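Local coordinates for BT_4661 (Bacteroides thetaiotaomicron, PDB 4AK1), which probably binds heparin or heparan sulphate at the bacterial surface, as a SusE-like glycan-binding protein of the heparin utilisation locus, at residues I15-M20 with T99-I104; S32-K37 with T67-L72; T40-A45 with A88-N93; I46-L51 with K84-C89; E332-F337 with G410-T415. All coordinates share one frame; numbering follows the deposited sequence.

Contact 1 of 5, residues I15-M20 with T99-I104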
# COMPACT_ATOMS: atom_id res chain seq x y z
N ILE A 15 -7.49 18.80 24.91
CA ILE A 15 -7.51 20.25 25.11
C ILE A 15 -8.60 20.91 24.27
O ILE A 15 -8.87 20.49 23.14
CB ILE A 15 -6.13 20.90 24.80
CG1 ILE A 15 -6.06 22.36 25.29
CG2 ILE A 15 -5.77 20.78 23.32
CD1 ILE A 15 -4.64 22.91 25.45
N TYR A 16 -9.22 21.95 24.83
CA TYR A 16 -10.09 22.85 24.09
C TYR A 16 -10.02 24.24 24.70
O TYR A 16 -9.52 24.41 25.82
CB TYR A 16 -11.54 22.32 24.03
CG TYR A 16 -12.27 22.29 25.36
CD1 TYR A 16 -12.22 21.16 26.17
CD2 TYR A 16 -13.05 23.37 25.79
CE1 TYR A 16 -12.91 21.11 27.38
CE2 TYR A 16 -13.74 23.34 26.99
CZ TYR A 16 -13.66 22.20 27.79
OH TYR A 16 -14.33 22.13 28.98
N TYR A 17 -10.53 25.22 23.96
CA TYR A 17 -10.49 26.63 24.36
C TYR A 17 -11.87 27.19 24.63
O TYR A 17 -12.83 26.83 23.94
CB TYR A 17 -9.79 27.46 23.27
CG TYR A 17 -8.29 27.49 23.42
CD1 TYR A 17 -7.52 26.36 23.15
CD2 TYR A 17 -7.64 28.64 23.87
CE1 TYR A 17 -6.14 26.37 23.31
CE2 TYR A 17 -6.26 28.67 24.02
CZ TYR A 17 -5.52 27.53 23.75
OH TYR A 17 -4.15 27.54 23.91
N THR A 18 -11.97 28.05 25.63
CA THR A 18 -13.18 28.86 25.86
C THR A 18 -12.78 30.33 25.96
O THR A 18 -11.61 30.64 26.18
CB THR A 18 -13.92 28.46 27.15
OG1 THR A 18 -13.12 28.81 28.28
CG2 THR A 18 -14.21 26.94 27.19
N GLY A 19 -13.75 31.23 25.79
CA GLY A 19 -13.47 32.67 25.86
C GLY A 19 -14.39 33.51 25.00
O GLY A 19 -15.49 33.09 24.65
N MET A 20 -13.92 34.71 24.66
CA MET A 20 -14.71 35.73 23.97
C MET A 20 -14.70 35.50 22.46
O MET A 20 -13.63 35.48 21.86
CB MET A 20 -14.09 37.11 24.21
CG MET A 20 -14.50 37.85 25.46
SD MET A 20 -14.47 39.60 25.04
CE MET A 20 -16.16 39.84 24.51
N THR A 99 -5.62 22.28 14.42
CA THR A 99 -6.01 23.22 13.38
C THR A 99 -7.29 23.97 13.74
O THR A 99 -8.29 23.36 14.09
CB THR A 99 -6.22 22.48 12.04
OG1 THR A 99 -5.02 21.77 11.70
CG2 THR A 99 -6.57 23.47 10.93
N ASP A 100 -7.24 25.30 13.67
CA ASP A 100 -8.44 26.14 13.85
C ASP A 100 -9.18 25.81 15.15
O ASP A 100 -10.41 25.67 15.16
CB ASP A 100 -9.40 25.98 12.65
CG ASP A 100 -8.80 26.44 11.33
OD1 ASP A 100 -7.74 27.10 11.33
OD2 ASP A 100 -9.41 26.16 10.27
N ILE A 101 -8.42 25.66 16.23
CA ILE A 101 -8.97 25.36 17.56
C ILE A 101 -9.62 26.61 18.21
O ILE A 101 -10.54 26.49 19.04
CB ILE A 101 -7.91 24.70 18.48
CG1 ILE A 101 -8.54 24.18 19.77
CG2 ILE A 101 -6.73 25.65 18.72
CD1 ILE A 101 -7.69 23.20 20.57
N VAL A 102 -9.15 27.79 17.82
CA VAL A 102 -9.68 29.04 18.36
C VAL A 102 -10.18 29.92 17.22
O VAL A 102 -9.45 30.13 16.24
CB VAL A 102 -8.60 29.80 19.16
CG1 VAL A 102 -9.06 31.22 19.51
CG2 VAL A 102 -8.24 29.04 20.42
N GLU A 103 -11.41 30.42 17.37
CA GLU A 103 -12.02 31.37 16.42
C GLU A 103 -12.25 32.73 17.10
O GLU A 103 -12.81 32.79 18.20
CB GLU A 103 -13.37 30.86 15.90
CG GLU A 103 -13.28 29.52 15.19
CD GLU A 103 -14.56 29.16 14.45
OE1 GLU A 103 -15.50 29.98 14.39
OE2 GLU A 103 -14.61 28.03 13.92
N ILE A 104 -11.80 33.80 16.44
CA ILE A 104 -11.98 35.16 16.95
C ILE A 104 -12.60 36.04 15.88
O ILE A 104 -12.06 36.20 14.79
CB ILE A 104 -10.65 35.78 17.43
CG1 ILE A 104 -10.03 34.90 18.52
CG2 ILE A 104 -10.88 37.20 17.96
CD1 ILE A 104 -8.55 35.17 18.75
O HOH W 1 -11.62 24.93 21.31
O HOH W 2 -12.34 33.49 20.94

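Contact 2 of 5, residues S32-K37 with T67-L72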
# COMPACT_ATOMS: atom_id res chain seq x y z
N SER A 32 -9.01 34.11 24.96
CA SER A 32 -9.36 32.69 24.99
C SER A 32 -8.31 31.93 25.79
O SER A 32 -7.12 32.23 25.68
CB SER A 32 -9.45 32.13 23.56
OG SER A 32 -10.13 30.88 23.53
N SER A 33 -8.77 30.96 26.59
CA SER A 33 -7.94 30.17 27.50
C SER A 33 -8.24 28.67 27.35
O SER A 33 -9.38 28.29 27.08
CB SER A 33 -8.21 30.57 28.96
OG SER A 33 -8.29 31.97 29.09
N PRO A 34 -7.21 27.82 27.52
CA PRO A 34 -7.37 26.37 27.42
C PRO A 34 -7.87 25.66 28.67
O PRO A 34 -7.58 26.07 29.80
CB PRO A 34 -5.94 25.90 27.10
CG PRO A 34 -5.08 26.90 27.79
CD PRO A 34 -5.78 28.21 27.60
N THR A 35 -8.64 24.59 28.45
CA THR A 35 -9.00 23.61 29.46
C THR A 35 -8.43 22.30 28.92
O THR A 35 -8.67 21.94 27.77
CB THR A 35 -10.53 23.47 29.60
OG1 THR A 35 -11.09 24.71 30.05
CG2 THR A 35 -10.91 22.37 30.60
N TYR A 36 -7.68 21.59 29.76
CA TYR A 36 -6.99 20.38 29.32
C TYR A 36 -7.17 19.22 30.31
O TYR A 36 -7.47 19.43 31.49
CB TYR A 36 -5.49 20.67 29.11
CG TYR A 36 -4.74 20.83 30.41
CD1 TYR A 36 -4.23 19.72 31.08
CD2 TYR A 36 -4.56 22.09 30.99
CE1 TYR A 36 -3.56 19.85 32.28
CE2 TYR A 36 -3.88 22.23 32.20
CZ TYR A 36 -3.38 21.10 32.83
OH TYR A 36 -2.71 21.20 34.03
N LYS A 37 -7.01 18.01 29.80
CA LYS A 37 -6.96 16.79 30.62
C LYS A 37 -5.66 16.07 30.27
O LYS A 37 -5.23 16.10 29.12
CB LYS A 37 -8.18 15.91 30.33
N THR A 67 1.06 29.42 29.60
CA THR A 67 -0.35 29.24 29.99
C THR A 67 -1.25 28.90 28.80
O THR A 67 -2.33 28.35 28.98
CB THR A 67 -0.95 30.48 30.70
OG1 THR A 67 -1.09 31.56 29.77
CG2 THR A 67 -0.10 30.92 31.89
N GLY A 68 -0.82 29.26 27.60
CA GLY A 68 -1.63 29.04 26.41
C GLY A 68 -2.76 30.02 26.20
O GLY A 68 -3.58 29.85 25.28
N LYS A 69 -2.80 31.07 27.02
CA LYS A 69 -3.82 32.11 26.91
C LYS A 69 -3.51 33.09 25.77
O LYS A 69 -2.35 33.44 25.52
CB LYS A 69 -3.97 32.86 28.23
CG LYS A 69 -4.44 31.98 29.37
CD LYS A 69 -4.66 32.77 30.64
CE LYS A 69 -5.17 31.87 31.76
NZ LYS A 69 -5.30 32.62 33.03
N ILE A 70 -4.58 33.54 25.11
CA ILE A 70 -4.48 34.28 23.85
C ILE A 70 -4.92 35.73 24.00
O ILE A 70 -6.00 36.02 24.53
CB ILE A 70 -5.25 33.57 22.71
CG1 ILE A 70 -4.55 32.23 22.39
CG2 ILE A 70 -5.32 34.44 21.45
CD1 ILE A 70 -5.34 31.32 21.48
N THR A 71 -4.08 36.64 23.52
CA THR A 71 -4.33 38.07 23.61
C THR A 71 -4.13 38.74 22.24
O THR A 71 -3.55 38.14 21.33
CB THR A 71 -3.38 38.73 24.61
OG1 THR A 71 -2.03 38.41 24.26
CG2 THR A 71 -3.68 38.27 26.05
N LEU A 72 -4.59 39.98 22.11
CA LEU A 72 -4.41 40.77 20.90
C LEU A 72 -3.14 41.62 20.97
O LEU A 72 -2.92 42.33 21.95
CB LEU A 72 -5.63 41.69 20.68
CG LEU A 72 -5.60 42.72 19.54
CD1 LEU A 72 -5.61 42.04 18.18
CD2 LEU A 72 -6.74 43.74 19.65

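Contact 3 of 5, residues T40-A45 with A88-N93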
# COMPACT_ATOMS: atom_id res chain seq x y z
N THR A 40 0.21 18.44 32.19
CA THR A 40 0.17 19.91 32.09
C THR A 40 0.92 20.39 30.84
O THR A 40 2.11 20.10 30.70
CB THR A 40 0.78 20.58 33.35
OG1 THR A 40 0.03 20.18 34.51
CG2 THR A 40 0.73 22.10 33.25
N PRO A 41 0.21 21.08 29.93
CA PRO A 41 0.84 21.53 28.70
C PRO A 41 1.80 22.72 28.88
O PRO A 41 1.71 23.46 29.86
CB PRO A 41 -0.35 21.92 27.81
CG PRO A 41 -1.45 22.26 28.76
CD PRO A 41 -1.24 21.36 29.95
N TYR A 42 2.71 22.86 27.92
CA TYR A 42 3.75 23.88 27.94
C TYR A 42 4.26 24.09 26.50
O TYR A 42 3.88 23.33 25.58
CB TYR A 42 4.92 23.49 28.86
CG TYR A 42 5.55 22.15 28.53
CD1 TYR A 42 4.94 20.97 28.96
CD2 TYR A 42 6.74 22.06 27.80
CE1 TYR A 42 5.50 19.73 28.66
CE2 TYR A 42 7.31 20.82 27.50
CZ TYR A 42 6.67 19.66 27.93
OH TYR A 42 7.20 18.42 27.66
N ASP A 43 5.10 25.11 26.33
CA ASP A 43 5.62 25.51 25.01
C ASP A 43 4.51 25.69 23.97
O ASP A 43 4.57 25.14 22.87
CB ASP A 43 6.68 24.52 24.50
CG ASP A 43 8.02 24.60 25.26
OD1 ASP A 43 8.22 25.47 26.14
OD2 ASP A 43 8.90 23.79 24.94
N PHE A 44 3.49 26.47 24.32
CA PHE A 44 2.42 26.84 23.39
C PHE A 44 2.94 27.74 22.26
O PHE A 44 3.81 28.57 22.49
CB PHE A 44 1.33 27.59 24.13
CG PHE A 44 0.42 26.72 24.94
CD1 PHE A 44 -0.72 26.17 24.38
CD2 PHE A 44 0.69 26.48 26.29
CE1 PHE A 44 -1.58 25.37 25.15
CE2 PHE A 44 -0.15 25.69 27.05
CZ PHE A 44 -1.29 25.14 26.48
N ALA A 45 2.40 27.57 21.06
CA ALA A 45 2.72 28.40 19.89
C ALA A 45 1.48 28.50 19.01
O ALA A 45 0.68 27.56 18.96
CB ALA A 45 3.88 27.81 19.10
N ALA A 88 -0.22 24.82 18.68
CA ALA A 88 0.57 23.66 19.07
C ALA A 88 1.04 23.82 20.52
O ALA A 88 1.21 24.94 21.01
CB ALA A 88 1.76 23.49 18.14
N CYS A 89 1.27 22.68 21.18
CA CYS A 89 1.84 22.67 22.52
C CYS A 89 2.47 21.31 22.80
O CYS A 89 2.36 20.39 21.97
CB CYS A 89 0.78 23.00 23.58
SG CYS A 89 -0.57 21.79 23.76
N TYR A 90 3.14 21.18 23.94
CA TYR A 90 3.67 19.89 24.38
C TYR A 90 2.98 19.45 25.67
O TYR A 90 2.51 20.29 26.45
CB TYR A 90 5.19 19.95 24.59
CG TYR A 90 5.97 20.14 23.31
CD1 TYR A 90 5.92 21.35 22.63
CD2 TYR A 90 6.76 19.11 22.77
CE1 TYR A 90 6.61 21.54 21.46
CE2 TYR A 90 7.47 19.30 21.58
CZ TYR A 90 7.39 20.53 20.93
OH TYR A 90 8.04 20.81 19.75
N SER A 91 2.91 18.14 25.85
CA SER A 91 2.45 17.52 27.08
C SER A 91 3.27 16.25 27.23
O SER A 91 3.36 15.46 26.29
CB SER A 91 0.96 17.19 26.98
OG SER A 91 0.51 16.53 28.15
N ASN A 92 3.88 16.08 28.40
CA ASN A 92 4.72 14.91 28.70
C ASN A 92 5.68 14.59 27.53
O ASN A 92 5.73 13.45 27.05
CB ASN A 92 3.82 13.72 29.07
CG ASN A 92 4.59 12.55 29.66
OD1 ASN A 92 5.70 12.70 30.20
ND2 ASN A 92 4.01 11.37 29.56
N ASN A 93 6.41 15.62 27.09
CA ASN A 93 7.45 15.51 26.05
C ASN A 93 6.99 15.31 24.60
O ASN A 93 7.83 15.25 23.68
CB ASN A 93 8.49 14.44 26.42
CG ASN A 93 8.96 14.57 27.85
OD1 ASN A 93 8.74 13.66 28.67
ND2 ASN A 93 9.60 15.68 28.16
O HOH W 3 3.38 17.68 30.73

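Contact 4 of 5, residues I46-L51 with K84-C89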
# COMPACT_ATOMS: atom_id res chain seq x y z
N ILE A 46 1.30 29.64 18.35
CA ILE A 46 0.30 29.76 17.30
C ILE A 46 1.03 29.41 16.01
O ILE A 46 2.00 30.07 15.64
CB ILE A 46 -0.32 31.19 17.25
CG1 ILE A 46 -1.17 31.45 18.50
CG2 ILE A 46 -1.17 31.38 15.99
CD1 ILE A 46 -1.47 32.93 18.72
N THR A 47 0.60 28.35 15.33
CA THR A 47 1.30 27.89 14.13
C THR A 47 0.70 28.48 12.85
O THR A 47 1.36 28.53 11.81
CB THR A 47 1.28 26.36 14.03
OG1 THR A 47 -0.10 25.92 14.02
CG2 THR A 47 1.99 25.75 15.23
N ARG A 48 -0.56 28.92 12.93
CA ARG A 48 -1.21 29.53 11.77
C ARG A 48 -2.37 30.42 12.19
O ARG A 48 -3.09 30.12 13.15
CB ARG A 48 -1.73 28.46 10.78
CG ARG A 48 -2.11 29.01 9.41
CD ARG A 48 -2.74 27.94 8.51
NE ARG A 48 -4.11 27.63 8.92
CZ ARG A 48 -4.84 26.62 8.46
NH1 ARG A 48 -4.34 25.77 7.57
NH2 ARG A 48 -6.09 26.45 8.90
N ILE A 49 -2.54 31.52 11.46
CA ILE A 49 -3.73 32.35 11.60
C ILE A 49 -4.33 32.51 10.21
O ILE A 49 -3.62 32.85 9.28
CB ILE A 49 -3.41 33.74 12.20
CG1 ILE A 49 -2.72 33.60 13.56
CG2 ILE A 49 -4.69 34.57 12.35
CD1 ILE A 49 -2.02 34.87 14.04
N THR A 50 -5.63 32.25 10.08
CA THR A 50 -6.33 32.56 8.82
C THR A 50 -7.37 33.63 9.06
O THR A 50 -7.86 33.78 10.19
CB THR A 50 -7.00 31.33 8.17
OG1 THR A 50 -7.98 30.78 9.06
CG2 THR A 50 -5.97 30.26 7.81
N LEU A 51 -7.67 34.41 8.03
CA LEU A 51 -8.74 35.39 8.09
C LEU A 51 -9.64 35.16 6.89
O LEU A 51 -9.20 35.24 5.74
CB LEU A 51 -8.20 36.82 8.11
CG LEU A 51 -9.20 37.96 7.91
CD1 LEU A 51 -10.25 37.98 9.02
CD2 LEU A 51 -8.48 39.31 7.84
N LYS A 84 -9.17 32.44 12.44
CA LYS A 84 -9.02 31.09 12.97
C LYS A 84 -7.56 30.84 13.30
O LYS A 84 -6.67 31.10 12.47
CB LYS A 84 -9.56 30.03 12.01
CG LYS A 84 -11.04 30.21 11.71
CD LYS A 84 -11.56 29.13 10.79
CE LYS A 84 -13.04 29.37 10.49
NZ LYS A 84 -13.56 28.30 9.60
N LEU A 85 -7.32 30.37 14.53
CA LEU A 85 -5.98 30.20 15.06
C LEU A 85 -5.69 28.72 15.20
O LEU A 85 -6.50 27.97 15.75
CB LEU A 85 -5.82 30.89 16.43
CG LEU A 85 -5.71 32.43 16.44
CD1 LEU A 85 -6.93 33.10 15.82
CD2 LEU A 85 -5.49 32.95 17.86
N SER A 86 -4.54 28.29 14.70
CA SER A 86 -4.08 26.93 14.94
C SER A 86 -3.02 26.96 16.04
O SER A 86 -2.15 27.84 16.06
CB SER A 86 -3.56 26.28 13.67
OG SER A 86 -4.54 26.29 12.64
N VAL A 87 -3.10 26.01 16.97
CA VAL A 87 -2.25 26.03 18.16
C VAL A 87 -1.50 24.71 18.34
O VAL A 87 -2.07 23.63 18.18
CB VAL A 87 -3.08 26.33 19.44
CG1 VAL A 87 -2.21 26.22 20.69
CG2 VAL A 87 -3.71 27.71 19.35
N ALA A 88 -0.22 24.82 18.68
CA ALA A 88 0.57 23.66 19.07
C ALA A 88 1.04 23.82 20.52
O ALA A 88 1.21 24.94 21.01
CB ALA A 88 1.76 23.49 18.14
N CYS A 89 1.27 22.68 21.18
CA CYS A 89 1.84 22.67 22.52
C CYS A 89 2.47 21.31 22.80
O CYS A 89 2.36 20.39 21.97
CB CYS A 89 0.78 23.00 23.58
SG CYS A 89 -0.57 21.79 23.76
O HOH W 4 -5.44 28.64 11.43

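Contact 5 of 5, residues E332-F337 with G410-T415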
# COMPACT_ATOMS: atom_id res chain seq x y z
N GLU A 332 15.94 18.88 54.69
CA GLU A 332 17.10 18.78 53.81
C GLU A 332 16.61 18.59 52.36
O GLU A 332 15.79 17.72 52.11
CB GLU A 332 18.00 17.63 54.26
CG GLU A 332 19.37 17.57 53.60
CD GLU A 332 20.37 18.53 54.20
OE1 GLU A 332 20.70 18.41 55.40
OE2 GLU A 332 20.84 19.41 53.46
N PRO A 333 17.08 19.45 51.43
CA PRO A 333 16.76 19.27 50.00
C PRO A 333 17.36 17.97 49.46
O PRO A 333 18.37 17.50 49.99
CB PRO A 333 17.45 20.46 49.33
CG PRO A 333 17.62 21.47 50.40
CD PRO A 333 17.84 20.69 51.66
N ILE A 334 16.75 17.44 48.40
CA ILE A 334 17.24 16.23 47.73
C ILE A 334 18.58 16.50 47.05
O ILE A 334 18.73 17.49 46.34
CB ILE A 334 16.22 15.72 46.70
CG1 ILE A 334 14.89 15.40 47.42
CG2 ILE A 334 16.77 14.50 45.95
CD1 ILE A 334 13.66 15.35 46.54
N ALA A 335 19.54 15.61 47.28
CA ALA A 335 20.87 15.72 46.68
C ALA A 335 21.47 14.33 46.53
O ALA A 335 21.06 13.39 47.24
CB ALA A 335 21.77 16.63 47.52
N ASN A 336 22.41 14.17 45.60
CA ASN A 336 23.06 12.88 45.34
C ASN A 336 22.05 11.77 45.07
O ASN A 336 22.25 10.62 45.48
CB ASN A 336 24.00 12.49 46.52
CG ASN A 336 24.94 13.61 46.91
OD1 ASN A 336 25.18 13.86 48.11
ND2 ASN A 336 25.49 14.30 45.92
N PHE A 337 20.94 12.11 44.42
CA PHE A 337 19.90 11.13 44.12
C PHE A 337 20.22 10.45 42.79
O PHE A 337 20.25 11.11 41.76
CB PHE A 337 18.50 11.77 44.11
CG PHE A 337 17.39 10.80 43.74
CD1 PHE A 337 17.33 9.52 44.29
CD2 PHE A 337 16.38 11.19 42.86
CE1 PHE A 337 16.32 8.63 43.94
CE2 PHE A 337 15.35 10.32 42.53
CZ PHE A 337 15.32 9.04 43.05
N GLY A 410 11.42 20.72 46.81
CA GLY A 410 11.39 20.54 45.35
C GLY A 410 11.44 19.10 44.89
O GLY A 410 11.26 18.16 45.68
N SER A 411 11.67 18.93 43.58
CA SER A 411 11.72 17.61 42.94
C SER A 411 13.03 17.38 42.20
O SER A 411 13.68 18.33 41.75
CB SER A 411 10.56 17.41 41.97
OG SER A 411 9.37 17.09 42.66
N GLU A 412 13.42 16.12 42.09
CA GLU A 412 14.60 15.73 41.35
C GLU A 412 14.35 14.35 40.72
O GLU A 412 13.85 13.45 41.39
CB GLU A 412 15.82 15.72 42.28
CG GLU A 412 17.14 15.30 41.62
CD GLU A 412 17.98 16.46 41.12
OE1 GLU A 412 17.54 17.63 41.17
OE2 GLU A 412 19.13 16.20 40.68
N THR A 413 14.64 14.23 39.43
CA THR A 413 14.46 12.96 38.73
C THR A 413 15.82 12.34 38.43
O THR A 413 16.76 13.05 38.05
CB THR A 413 13.59 13.14 37.47
OG1 THR A 413 12.33 13.71 37.86
CG2 THR A 413 13.33 11.83 36.75
N ALA A 414 15.92 11.04 38.62
CA ALA A 414 17.12 10.26 38.34
C ALA A 414 16.80 9.24 37.25
O ALA A 414 15.66 8.75 37.17
CB ALA A 414 17.60 9.53 39.59
N THR A 415 17.80 8.90 36.44
CA THR A 415 17.61 7.94 35.35
C THR A 415 18.66 6.84 35.45
O THR A 415 19.81 7.13 35.77
CB THR A 415 17.73 8.66 33.98
OG1 THR A 415 16.85 9.78 33.95
CG2 THR A 415 17.39 7.73 32.80
O HOH W 5 20.35 14.74 43.24

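Contact 1 of 5, residues I15-M20 with T99-I104
Val-102 lays its CG2 methyl over one face of the Tyr-17 ring. This is a CH-pi contact, with CG2 3.8 Å from the ring centroid. The methyl is shifted toward the rim. Its nearest atom is Tyr-17 CG, at 3.4 Å, so it presses on the root of the ring and not on the hydroxyl end. Ile-101 reaches the same ring obliquely, with its CD1 4.1 Å from Tyr-17 CD1. The two side chains cross at about a right angle. Ile-101 CG1 lies anti to the backbone N (chi1 -171°) and the chain runs on extended, which carries CD1 across to Ile-15, where it meets CG2 at 4.1 Å.

The strands 15-19 and 101-104 run nearly parallel, 20° apart, as neighbours in a mixed sheet. Their axes come no closer than 6.8 Å here, and no direct hydrogen bond joins them. A water fills in: it accepts from Tyr-17 N at 2.9 Å and donates to Ile-101 O at 3.0 Å. Ile-101 and Val-102 form a classic beta bulge facing Leu-85 of strand 81-91.

With an alanine in place of Tyr-17, Val-102 CG2 and Ile-101 CD1 would probably lose the surface they pack on, and Gly-68 O its hydrogen bond from the phenol. Phe-44 of strand 42-51 meets the hydroxyl end of Tyr-17, and Ile-63 of strand 61-63 also touches its side chain.

Contact 2 of 5, residues S32-K37 with T67-L72
The ring of Pro-34 turns its CG-CD side to the carbonyl oxygens of the 67-68 turn. CG lies 3.3 Å from Thr-67 O, and CD lies 3.6 Å from Gly-68 O. Ile-15 and Tyr-17 also touch this ring, from strand 14-23. Gly-68 has a positive phi (78°). A CB on it would crowd Pro-34 CG, so both the backbone and the packing suit a residue without a side chain.

The Ser-32 carbonyl oxygen accepts from Ile-70 N at 2.9 Å. The donor comes nearly along the C=O axis, though the N-H is somewhat bent (151°). Lys-69 CA adds a CA-H...O contact to the same oxygen, at 3.5 Å.

Beside this bond, the extended stem of Lys-69 runs past Ser-33. Its CG is 3.9 Å from Ser-33 OG, and CD and CE follow at similar range. It is the methylenes of the side chain that touch Ser-33. Thr-67 OG1 accepts from Lys-69 N at 3.3 Å, an ST turn that shapes the loop before strand 70-72.

Ser-32 OG bonds to Thr-18 O. Strand 32-37 is an edge strand of the mixed sheet, next to 14-23. Strand 70-72 pairs with 61-63, and Ile-70 packs on Val-102 of strand 94-106.

Contact 3 of 5, residues T40-A45 with A88-N93
Tyr-42 folds its ring across Tyr-90, whose CB sits over one face, 3.9 Å from the ring centroid. A chi1 of 55° puts CG between the backbone N and the carbonyl carbon, which carries the hydroxyl to the turn after the partner strand. There it accepts a bent bond from Asn-93 N, at 3.0 Å and 139°. Phe-44 has a similar partner: Cys-89 CB lies over its face, 3.8 Å from the ring centroid, with SG oblique.

Antiparallel pairing of strands 42-51 and 81-91, neighbours in the mixed sheet, holds these rings in place. Tyr-42 and Tyr-90 exchange two hydrogen bonds, the shorter from Tyr-90 N to Tyr-42 O at 2.8 Å. Ala-45 and Ala-88 exchange two more. Between the pairs the register slips by one at a beta bulge. A water also ties Thr-40 O (2.7 Å) to Asn-92 N (2.9 Å).

Further out, Asp-43 OD2 takes a hydrogen bond from Ala-422 N of a second subunit, whose Thr-421 packs on Tyr-42. Phe-44 reaches Ile-15.

Phe-44 is thus buried, mainly in apolar contact with Cys-89 and its neighbours, while Tyr-42 pairs its hydroxyl with a turn N-H at the second-subunit interface.

Contact 4 of 5, residues I46-L51 with K84-C89
Arg-48 and Ser-86 carry the straightest of the backbone bonds. Ser-86 N donates to Arg-48 O at 2.8 Å and 175°. Thr-50 and Lys-84 exchange a reciprocal pair, with Thr-50 N to Lys-84 O also at 2.8 Å. Thr-47 N binds Ser-86 O at 2.9 Å, but from 37° above the carbonyl plane. This tilt goes with a beta bulge between Ile-46 and Arg-48, where the register slips by one. Arg-48 N is buried there and has no partner in the model.

Among the polar side chains, Arg-48 and Ser-86 share a water. It accepts from Arg-48 NE at 3.0 Å and lies 2.8 Å from Ser-86 OG. A bend at chi3 (75°) goes with NE on the water and NH2 in a salt bridge with Asp-100 OD1. Asp-100 N bonds to Ser-86 OG, so both residues are tied to the next strand. Separately, Thr-47 OG1 bonds to Glu-97 of that strand.

Plain packing completes the contact. Thr-50 OG1 rests 3.4 Å from Lys-84 CB, and Thr-47 CG2 meets Ala-88 CB at 3.7 Å. On the other face Ile-46 CD1 touches Leu-85 CD2 at 4.1 Å, and Ile-49 CG1 faces CG, nearer the base of the same leucine.

The result is a two-sided antiparallel ladder. Arg-48, Thr-50, Lys-84 and Ser-86 line one face. Ile-46, Ile-49, Leu-85 and Val-87 line the other, where Phe-61 and Ile-63 of a second, small sheet pack, consistent with an immunoglobulin-like beta sandwich.

Contact 5 of 5, residues E332-F337 with G410-T415
Phe-337 N donates a hydrogen bond to a water at 2.9 Å, and that water donates in turn to Glu-412 OE2 at 3.2 Å. This water bridge links loop 332-337 and strand 410-415, which share no direct hydrogen bond. Glu-412 starts with CG anti to its N and then bends at chi2 (95°), which turns the carboxylate to the water.

Ala-414 CB sits over one face of the Phe-337 ring, 4.0 Å from the ring centroid, as a CH-pi contact shifted toward the rim. Glu-412 O comes to the ring edge, near its plane, 3.7 Å from Phe-337 CE2. Ile-334 lies nearer the start of the strand. Its CG2 meets Glu-412 CB at 4.0 Å as the two side chains slide past each other in opposite directions, and its CD1 ends 3.8 Å from Gly-410 O.

A serine in place of Phe-337 would probably leave Ala-414 CB without its ring face and open a gap beside Tyr-339, whose ring meets this one with the planes at about 70°. Ala-405 of strand 397-407 touches both Ile-334 and Phe-337.

The side chain of Ala-414 is about 5 Å from a bound sodium ion. Strand 410-421 lies inside a four-stranded mixed sheet, parallel to 342-345 and antiparallel to 397-407. The loop covers this sheet on its way into strand 342-345, as is consistent with an immunoglobulin-like domain.

How the contacts relate
From the N terminus, strand 14-23 opens contact 1, which closes only at 99-104, on the last strand of this sheet along the chain. Contacts 2, 3 and 4 nest inside that loop. Contact 2 begins at strand 32-37 and ends at 67-72. Contacts 3 and 4 begin within it, on strand 42-51, and end beyond it, on strand 81-91, so both cross contact 2. They share Ala-88 and Cys-89 and continue one strand pair. Contacts 1, 3 and 4 hold the mixed sheet together, and contact 2 ties its edge strand to the small sheet. Contact 5 follows in series, in a later sheet, its centre 24 to 39 Å from the others. Like contact 3, it touches the second subunit.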